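Local coordinates for encapsulated ferritin-like protein (Haliangium ochraceum, PDB 5N5F), which oxidises ferrous to ferric iron as a ferritin-like ferroxidase carried as cargo inside an encapsulin nanocompartment, at residues A34-A42 with L54-V62. Numbering follows the deposited sequence.
Sequences AVDWYQQRA and LIHNKNEEV
Tyr38 enters the opposing helix as a knob into the hole formed by Leu54, Asn57, Lys58 and Glu61. With CG anti to the carbonyl carbon (chi1 -76°), its ring reaches the backbone of 54-62 edge first, CD2 lying 3.3 Å from Lys58 N, a van der Waals contact near the ring plane; CE2 continues to Asn57 CB at 3.9 Å. The Lys58 side chain runs past Tyr38 in the opposite direction, CB to CB at 3.6 Å, and its CG anti to the backbone N (chi1 172°) starts the chain toward Gln39, where NZ hydrogen-bonds to OE1 at a modelled 2.5 Å, probably shorter than the true separation. Were Lys58 replaced by an alanine, Gln39 OE1 would probably lose this partner and a gap would open beside Val35 O, where the lysine methylenes lie. The Gln39 amide, on a chain bent at chi2, is also fixed through NE2, hydrogen-bonded to Asp43 OD1. Apolar contacts extend the seam both ways: Val35 CG2 meets Val62 CG2 at 3.6 Å, the two side chains crossing at about a right angle, while Ala42 CB packs on Ile55 CD1 (3.7 Å) and Leu54. Beside Val35, Ala34 CB touches the CG of Glu61, a probable iron ligand by similarity, whose side chain lies near those of Glu31 and His64. Glu61 OE2 comes close to Glu61 OE2 of a neighbouring subunit, consistent with a shared metal site, and Arg41 NH2 salt-bridges Glu30 of that subunit. Segments 34-42 and 54-62, nearly antiparallel (165°), join helices 16-44 and 48-75 of the N-terminal ferritin-like domain, which crystallizes as a decameric ring.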
ATOM      1  N   ALA B  34      14.472 -10.540   2.868  1.00 30.00           N
ATOM      2  CA  ALA B  34      15.827 -10.010   2.947  1.00 33.15           C
ATOM      3  C   ALA B  34      16.781 -10.783   2.044  1.00 35.93           C
ATOM      4  O   ALA B  34      17.677 -10.194   1.425  1.00 32.92           O
ATOM      5  CB  ALA B  34      16.315 -10.047   4.395  1.00 36.45           C
ATOM      6  N   VAL B  35      16.608 -12.107   1.959  1.00 33.32           N
ATOM      7  CA  VAL B  35      17.476 -12.926   1.115  1.00 32.96           C
ATOM      8  C   VAL B  35      17.336 -12.521  -0.346  1.00 31.42           C
ATOM      9  O   VAL B  35      18.328 -12.421  -1.077  1.00 34.11           O
ATOM     10  CB  VAL B  35      17.160 -14.421   1.322  1.00 31.48           C
ATOM     11  CG1 VAL B  35      17.918 -15.290   0.321  1.00 34.26           C
ATOM     12  CG2 VAL B  35      17.502 -14.839   2.744  1.00 31.26           C
ATOM     13  N   ASP B  36      16.103 -12.295  -0.800  1.00 25.68           N
ATOM     14  CA  ASP B  36      15.890 -11.897  -2.187  1.00 32.74           C
ATOM     15  C   ASP B  36      16.396 -10.479  -2.439  1.00 34.05           C
ATOM     16  O   ASP B  36      17.072 -10.222  -3.442  1.00 33.60           O
ATOM     17  CB  ASP B  36      14.405 -12.011  -2.533  1.00 34.47           C
ATOM     18  CG  ASP B  36      14.112 -11.675  -3.979  1.00 33.06           C
ATOM     19  OD1 ASP B  36      15.054 -11.666  -4.795  1.00 37.12           O
ATOM     20  OD2 ASP B  36      12.931 -11.431  -4.305  1.00 36.23           O
ATOM     21  N   TRP B  37      16.091  -9.549  -1.535  1.00 31.64           N
ATOM     22  CA  TRP B  37      16.452  -8.153  -1.754  1.00 38.56           C
ATOM     23  C   TRP B  37      17.957  -7.928  -1.648  1.00 36.61           C
ATOM     24  O   TRP B  37      18.507  -7.085  -2.368  1.00 31.31           O
ATOM     25  CB  TRP B  37      15.710  -7.265  -0.758  1.00 41.25           C
ATOM     26  CG  TRP B  37      14.222  -7.352  -0.887  1.00 40.87           C
ATOM     27  CD1 TRP B  37      13.517  -7.839  -1.952  1.00 47.94           C
ATOM     28  CD2 TRP B  37      13.251  -6.950   0.086  1.00 42.86           C
ATOM     29  NE1 TRP B  37      12.167  -7.762  -1.702  1.00 48.54           N
ATOM     30  CE2 TRP B  37      11.978  -7.218  -0.458  1.00 50.27           C
ATOM     31  CE3 TRP B  37      13.334  -6.390   1.364  1.00 42.38           C
ATOM     32  CZ2 TRP B  37      10.800  -6.944   0.231  1.00 48.45           C
ATOM     33  CZ3 TRP B  37      12.164  -6.118   2.046  1.00 41.53           C
ATOM     34  CH2 TRP B  37      10.913  -6.395   1.479  1.00 47.28           C
ATOM     35  N   TYR B  38      18.640  -8.662  -0.770  1.00 32.39           N
ATOM     36  CA  TYR B  38      20.086  -8.492  -0.654  1.00 33.30           C
ATOM     37  C   TYR B  38      20.795  -8.964  -1.916  1.00 33.50           C
ATOM     38  O   TYR B  38      21.720  -8.302  -2.398  1.00 32.21           O
ATOM     39  CB  TYR B  38      20.615  -9.244   0.566  1.00 32.15           C
ATOM     40  CG  TYR B  38      20.326  -8.572   1.892  1.00 39.99           C
ATOM     41  CD1 TYR B  38      19.372  -7.564   2.003  1.00 40.65           C
ATOM     42  CD2 TYR B  38      21.018  -8.943   3.035  1.00 46.57           C
ATOM     43  CE1 TYR B  38      19.111  -6.957   3.219  1.00 45.75           C
ATOM     44  CE2 TYR B  38      20.770  -8.338   4.253  1.00 52.02           C
ATOM     45  CZ  TYR B  38      19.817  -7.349   4.341  1.00 49.35           C
ATOM     46  OH  TYR B  38      19.573  -6.756   5.557  1.00 49.30           O
ATOM     47  N   GLN B  39      20.374 -10.103  -2.469  1.00 34.53           N
ATOM     48  CA  GLN B  39      21.001 -10.594  -3.689  1.00 36.55           C
ATOM     49  C   GLN B  39      20.805  -9.613  -4.836  1.00 37.42           C
ATOM     50  O   GLN B  39      21.747  -9.320  -5.581  1.00 43.33           O
ATOM     51  CB  GLN B  39      20.439 -11.971  -4.052  1.00 39.68           C
ATOM     52  CG  GLN B  39      21.150 -12.637  -5.219  1.00 40.62           C
ATOM     53  CD  GLN B  39      22.633 -12.837  -4.963  1.00 42.04           C
ATOM     54  OE1 GLN B  39      23.027 -13.513  -4.013  1.00 43.56           O
ATOM     55  NE2 GLN B  39      23.463 -12.239  -5.808  1.00 42.09           N
ATOM     56  N   GLN B  40      19.589  -9.085  -4.989  1.00 34.48           N
ATOM     57  CA  GLN B  40      19.332  -8.102  -6.037  1.00 36.69           C
ATOM     58  C   GLN B  40      20.230  -6.878  -5.879  1.00 39.63           C
ATOM     59  O   GLN B  40      20.823  -6.396  -6.851  1.00 35.72           O
ATOM     60  CB  GLN B  40      17.863  -7.689  -6.013  1.00 39.31           C
ATOM     61  CG  GLN B  40      16.899  -8.760  -6.481  1.00 39.41           C
ATOM     62  CD  GLN B  40      15.465  -8.280  -6.472  1.00 36.91           C
ATOM     63  OE1 GLN B  40      15.181  -7.133  -6.820  1.00 37.79           O
ATOM     64  NE2 GLN B  40      14.549  -9.154  -6.065  1.00 39.80           N
ATOM     65  N   ARG B  41      20.330  -6.351  -4.658  1.00 32.13           N
ATOM     66  CA  ARG B  41      21.124  -5.146  -4.447  1.00 38.47           C
ATOM     67  C   ARG B  41      22.614  -5.422  -4.597  1.00 40.02           C
ATOM     68  O   ARG B  41      23.353  -4.561  -5.090  1.00 37.77           O
ATOM     69  CB  ARG B  41      20.814  -4.551  -3.073  1.00 34.30           C
ATOM     70  CG  ARG B  41      19.409  -3.962  -2.984  1.00 39.20           C
ATOM     71  CD  ARG B  41      19.286  -2.937  -1.870  1.00 44.30           C
ATOM     72  NE  ARG B  41      19.139  -3.557  -0.558  1.00 47.52           N
ATOM     73  CZ  ARG B  41      17.976  -3.823   0.031  1.00 42.23           C
ATOM     74  NH1 ARG B  41      16.830  -3.523  -0.565  1.00 43.39           N
ATOM     75  NH2 ARG B  41      17.961  -4.391   1.230  1.00 40.99           N
ATOM     76  N   ALA B  42      23.072  -6.613  -4.203  1.00 36.39           N
ATOM     77  CA  ALA B  42      24.476  -6.963  -4.394  1.00 42.06           C
ATOM     78  C   ALA B  42      24.807  -7.121  -5.874  1.00 43.92           C
ATOM     79  O   ALA B  42      25.911  -6.768  -6.309  1.00 50.89           O
ATOM     80  CB  ALA B  42      24.808  -8.243  -3.631  1.00 41.15           C
ATOM     81  N   LEU B  54      26.751  -7.065   1.803  1.00 29.53           N
ATOM     82  CA  LEU B  54      25.393  -7.490   1.487  1.00 32.33           C
ATOM     83  C   LEU B  54      25.289  -9.010   1.426  1.00 34.98           C
ATOM     84  O   LEU B  54      24.328  -9.593   1.941  1.00 34.97           O
ATOM     85  CB  LEU B  54      24.948  -6.868   0.164  1.00 32.32           C
ATOM     86  CG  LEU B  54      24.593  -5.378   0.182  1.00 34.76           C
ATOM     87  CD1 LEU B  54      24.359  -4.885  -1.234  1.00 37.78           C
ATOM     88  CD2 LEU B  54      23.369  -5.104   1.046  1.00 36.48           C
ATOM     89  N   ILE B  55      26.269  -9.667   0.800  1.00 32.88           N
ATOM     90  CA  ILE B  55      26.251 -11.125   0.708  1.00 38.10           C
ATOM     91  C   ILE B  55      26.432 -11.746   2.087  1.00 37.01           C
ATOM     92  O   ILE B  55      25.743 -12.709   2.446  1.00 35.69           O
ATOM     93  CB  ILE B  55      27.331 -11.610  -0.279  1.00 37.56           C
ATOM     94  CG1 ILE B  55      27.087 -11.040  -1.681  1.00 36.18           C
ATOM     95  CG2 ILE B  55      27.383 -13.145  -0.331  1.00 38.15           C
ATOM     96  CD1 ILE B  55      25.838 -11.569  -2.380  1.00 39.60           C
ATOM     97  N   HIS B  56      27.362 -11.210   2.880  1.00 38.19           N
ATOM     98  CA  HIS B  56      27.627 -11.774   4.198  1.00 40.72           C
ATOM     99  C   HIS B  56      26.384 -11.742   5.074  1.00 39.48           C
ATOM    100  O   HIS B  56      26.082 -12.714   5.775  1.00 39.76           O
ATOM    101  CB  HIS B  56      28.766 -11.015   4.876  1.00 39.59           C
ATOM    102  CG  HIS B  56      28.980 -11.401   6.307  1.00 43.70           C
ATOM    103  ND1 HIS B  56      28.205 -10.907   7.335  1.00 47.78           N
ATOM    104  CD2 HIS B  56      29.881 -12.231   6.881  1.00 45.31           C
ATOM    105  CE1 HIS B  56      28.621 -11.416   8.481  1.00 47.86           C
ATOM    106  NE2 HIS B  56      29.637 -12.224   8.233  1.00 47.89           N
ATOM    107  N   ASN B  57      25.654 -10.630   5.056  1.00 34.25           N
ATOM    108  CA  ASN B  57      24.463 -10.522   5.886  1.00 37.01           C
ATOM    109  C   ASN B  57      23.283 -11.256   5.261  1.00 38.70           C
ATOM    110  O   ASN B  57      22.443 -11.796   5.987  1.00 36.30           O
ATOM    111  CB  ASN B  57      24.128  -9.050   6.130  1.00 41.67           C
ATOM    112  CG  ASN B  57      25.180  -8.349   6.976  1.00 45.69           C
ATOM    113  OD1 ASN B  57      26.018  -8.996   7.611  1.00 48.76           O
ATOM    114  ND2 ASN B  57      25.137  -7.023   6.996  1.00 46.64           N
ATOM    115  N   LYS B  58      23.212 -11.293   3.930  1.00 33.65           N
ATOM    116  CA  LYS B  58      22.244 -12.157   3.265  1.00 38.53           C
ATOM    117  C   LYS B  58      22.340 -13.576   3.808  1.00 38.26           C
ATOM    118  O   LYS B  58      21.329 -14.198   4.155  1.00 36.99           O
ATOM    119  CB  LYS B  58      22.484 -12.145   1.752  1.00 31.99           C
ATOM    120  CG  LYS B  58      21.649 -13.158   0.974  1.00 39.36           C
ATOM    121  CD  LYS B  58      22.188 -13.399  -0.423  1.00 41.08           C
ATOM    122  CE  LYS B  58      21.957 -14.846  -0.836  1.00 43.23           C
ATOM    123  NZ  LYS B  58      22.080 -15.056  -2.309  1.00 51.34           N
ATOM    124  N   ASN B  59      23.564 -14.099   3.890  1.00 39.91           N
ATOM    125  CA  ASN B  59      23.763 -15.475   4.323  1.00 37.73           C
ATOM    126  C   ASN B  59      23.315 -15.680   5.761  1.00 39.36           C
ATOM    127  O   ASN B  59      22.811 -16.756   6.105  1.00 36.70           O
ATOM    128  CB  ASN B  59      25.232 -15.860   4.149  1.00 35.94           C
ATOM    129  CG  ASN B  59      25.624 -15.989   2.689  1.00 34.23           C
ATOM    130  OD1 ASN B  59      24.764 -16.069   1.809  1.00 33.65           O
ATOM    131  ND2 ASN B  59      26.922 -16.025   2.426  1.00 35.37           N
ATOM    132  N   GLU B  60      23.481 -14.669   6.617  1.00 37.82           N
ATOM    133  CA  GLU B  60      22.970 -14.788   7.977  1.00 41.68           C
ATOM    134  C   GLU B  60      21.449 -14.704   8.008  1.00 40.13           C
ATOM    135  O   GLU B  60      20.819 -15.284   8.900  1.00 38.04           O
ATOM    136  CB  GLU B  60      23.594 -13.717   8.871  1.00 41.12           C
ATOM    137  CG  GLU B  60      25.097 -13.889   9.044  1.00 53.00           C
ATOM    138  CD  GLU B  60      25.666 -13.090  10.205  1.00 56.13           C
ATOM    139  OE1 GLU B  60      24.926 -12.281  10.802  1.00 55.81           O
ATOM    140  OE2 GLU B  60      26.858 -13.278  10.524  1.00 62.85           O
ATOM    141  N   GLU B  61      20.839 -13.999   7.051  1.00 37.60           N
ATOM    142  CA  GLU B  61      19.383 -14.014   6.956  1.00 39.40           C
ATOM    143  C   GLU B  61      18.879 -15.412   6.614  1.00 33.69           C
ATOM    144  O   GLU B  61      17.851 -15.851   7.140  1.00 33.21           O
ATOM    145  CB  GLU B  61      18.900 -13.000   5.917  1.00 39.96           C
ATOM    146  CG  GLU B  61      19.238 -11.547   6.246  1.00 44.82           C
ATOM    147  CD  GLU B  61      18.792 -11.137   7.636  1.00 46.37           C
ATOM    148  OE1 GLU B  61      17.603 -11.333   7.967  1.00 49.15           O
ATOM    149  OE2 GLU B  61      19.638 -10.633   8.403  1.00 46.98           O
ATOM    150  N   VAL B  62      19.587 -16.122   5.733  1.00 33.77           N
ATOM    151  CA  VAL B  62      19.257 -17.523   5.469  1.00 35.51           C
ATOM    152  C   VAL B  62      19.311 -18.322   6.765  1.00 37.21           C
ATOM    153  O   VAL B  62      18.397 -19.092   7.081  1.00 34.81           O
ATOM    154  CB  VAL B  62      20.205 -18.114   4.410  1.00 30.82           C
ATOM    155  CG1 VAL B  62      19.899 -19.604   4.177  1.00 35.10           C
ATOM    156  CG2 VAL B  62      20.095 -17.354   3.107  1.00 28.70           C
TER